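Local coordinates for protein HTH-type transcriptional activator ampR (Citrobacter freundii, PDB 3KOT) that regulates transcription of the AmpC beta-lactamase gene as a LysR-family factor, this construct being its effector-binding domain, at residues A81-L86 and I154-M159. The protein carries 3 engineered substitutions. Sequence-based numbering, arbitrary orientation.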
loop_
_atom_site.group_PDB
_atom_site.type_symbol
_atom_site.label_atom_id
_atom_site.label_comp_id
_atom_site.label_asym_id
_atom_site.label_seq_id
_atom_site.Cartn_x
_atom_site.Cartn_y
_atom_site.Cartn_z
ATOM N N ALA A 81 13.209 -12.632 3.699
ATOM C CA ALA A 81 11.829 -12.349 3.431
ATOM C C ALA A 81 11.068 -13.571 2.934
ATOM O O ALA A 81 10.300 -13.480 2.030
ATOM C CB ALA A 81 11.708 -11.267 2.481
ATOM N N LEU A 82 11.309 -14.694 3.588
ATOM C CA LEU A 82 10.639 -15.925 3.261
ATOM C C LEU A 82 9.096 -15.781 3.203
ATOM O O LEU A 82 8.493 -15.227 4.056
ATOM C CB LEU A 82 11.058 -17.021 4.204
ATOM C CG LEU A 82 12.521 -17.378 4.258
ATOM C CD1 LEU A 82 12.654 -18.481 5.164
ATOM C CD2 LEU A 82 12.941 -17.792 2.942
ATOM N N MET A 83 8.545 -16.320 2.137
ATOM C CA MET A 83 7.157 -16.227 1.811
ATOM C C MET A 83 6.330 -17.516 2.005
ATOM O O MET A 83 6.769 -18.585 1.730
ATOM C CB MET A 83 7.028 -15.725 0.405
ATOM C CG MET A 83 7.721 -14.400 0.203
ATOM S SD MET A 83 7.180 -13.531 -1.186
ATOM C CE MET A 83 7.602 -14.638 -2.391
ATOM N N SER A 84 5.107 -17.344 2.468
ATOM C CA SER A 84 4.212 -18.463 2.715
ATOM C C SER A 84 2.783 -17.968 2.554
ATOM O O SER A 84 2.538 -16.764 2.608
ATOM C CB SER A 84 4.425 -19.005 4.134
ATOM O OG SER A 84 3.895 -20.309 4.284
ATOM N N PRO A 85 1.835 -18.895 2.341
ATOM C CA PRO A 85 0.425 -18.503 2.283
ATOM C C PRO A 85 -0.096 -17.900 3.587
ATOM O O PRO A 85 0.251 -18.347 4.689
ATOM C CB PRO A 85 -0.280 -19.820 1.963
ATOM C CG PRO A 85 0.692 -20.523 1.095
ATOM C CD PRO A 85 2.046 -20.220 1.724
ATOM N N LEU A 86 -0.911 -16.862 3.430
ATOM C CA LEU A 86 -1.468 -16.108 4.544
ATOM C C LEU A 86 -2.926 -15.804 4.227
ATOM O O LEU A 86 -3.232 -15.361 3.138
ATOM C CB LEU A 86 -0.717 -14.799 4.718
ATOM C CG LEU A 86 0.736 -14.869 5.181
ATOM C CD1 LEU A 86 1.432 -13.535 4.924
ATOM C CD2 LEU A 86 0.837 -15.325 6.657
ATOM N N ILE A 154 0.182 -14.498 -0.690
ATOM C CA ILE A 154 1.532 -15.002 -0.417
ATOM C C ILE A 154 2.502 -13.825 -0.298
ATOM O O ILE A 154 2.562 -12.965 -1.179
ATOM C CB ILE A 154 2.015 -16.047 -1.458
ATOM C CG1 ILE A 154 3.357 -16.638 -1.019
ATOM C CG2 ILE A 154 2.086 -15.429 -2.869
ATOM C CD1 ILE A 154 3.755 -17.912 -1.761
ATOM N N ALA A 155 3.165 -13.724 0.841
ATOM C CA ALA A 155 4.040 -12.590 1.148
ATOM C C ALA A 155 5.078 -12.923 2.233
ATOM O O ALA A 155 5.036 -13.932 2.802
ATOM C CB ALA A 155 3.226 -11.393 1.550
ATOM N N PRO A 156 5.970 -12.005 2.540
ATOM C CA PRO A 156 6.966 -12.274 3.593
ATOM C C PRO A 156 6.365 -12.272 4.987
ATOM O O PRO A 156 5.864 -11.319 5.463
ATOM C CB PRO A 156 8.012 -11.180 3.390
ATOM C CG PRO A 156 7.813 -10.699 2.063
ATOM C CD PRO A 156 6.356 -10.848 1.737
ATOM N N VAL A 157 6.357 -13.441 5.569
ATOM C CA VAL A 157 5.716 -13.708 6.834
ATOM C C VAL A 157 6.175 -12.778 7.968
ATOM O O VAL A 157 5.375 -12.323 8.725
ATOM C CB VAL A 157 5.944 -15.165 7.234
ATOM C CG1 VAL A 157 5.579 -15.448 8.588
ATOM C CG2 VAL A 157 5.317 -16.063 6.309
ATOM N N ARG A 158 7.481 -12.540 8.064
ATOM C CA ARG A 158 8.024 -11.770 9.189
ATOM C C ARG A 158 7.647 -10.286 9.144
ATOM O O ARG A 158 7.836 -9.560 10.119
ATOM C CB ARG A 158 9.545 -11.938 9.298
ATOM C CG ARG A 158 9.981 -13.360 9.641
ATOM C CD ARG A 158 9.327 -13.862 10.932
ATOM N NE ARG A 158 9.912 -13.253 12.129
ATOM C CZ ARG A 158 10.595 -13.917 13.063
ATOM N NH1 ARG A 158 10.787 -15.228 12.959
ATOM N NH2 ARG A 158 11.082 -13.268 14.115
ATOM N N MET A 159 7.118 -9.847 8.005
ATOM C CA MET A 159 6.682 -8.464 7.856
ATOM C C MET A 159 5.233 -8.297 8.308
ATOM O O MET A 159 4.719 -7.175 8.357
ATOM C CB MET A 159 6.863 -7.984 6.402
ATOM C CG MET A 159 8.343 -7.821 5.946
ATOM S SD MET A 159 9.270 -6.690 6.996
ATOM C CE MET A 159 10.774 -7.635 7.277
HETATM O O HOH W 1 9.594 -13.551 6.099
#
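M83 lays its side chain alongside P156 where strands 83-86 and 154-156 pair antiparallel, at an outermost strand of the mixed sheet in this LysR effector-binding domain, a periplasmic-binding-protein-like fold. With CG turned away from its own carbonyl carbon (chi1 -57°), M83 runs over the A155 backbone, CG 3.6 Å from A155 C. Its SD then meets the P156 ring at CD, 4.1 Å away. I154 CG1 packs on M83 CB at 4.0 Å. P85 and I154 share one face of the sheet, which W115 and W118 of helix 114-121 cover. S84 and A155 occupy the opposite face; there S84 CB meets V157 CG2 at 3.8 Å, while S84 OG is held by the carbonyl of T175. Beyond M83, the small A81 side chain abuts P156 CB. A81 and M159 also touch F182, an engineered residue on strand 181-187, and M159 reaches helix 20-37 as well. Between the two segments the backbone bonds are few: S84 N gives a weak one to A155 O (3.4 Å), and M83 CA adds a C-H...O contact to the same oxygen; L86 continues the pairing with A153. As the chain turns from P156 into a 3-10 segment, V157 N donates to L82 O at 3.2 Å, with a C=O...N angle of 162°, nearly in line with the carbonyl. A water also donates to L82 O (2.9 Å), making V157 N and the water the two donors that grip this oxygen, and R158 N in turn donates to the water (3.1 Å).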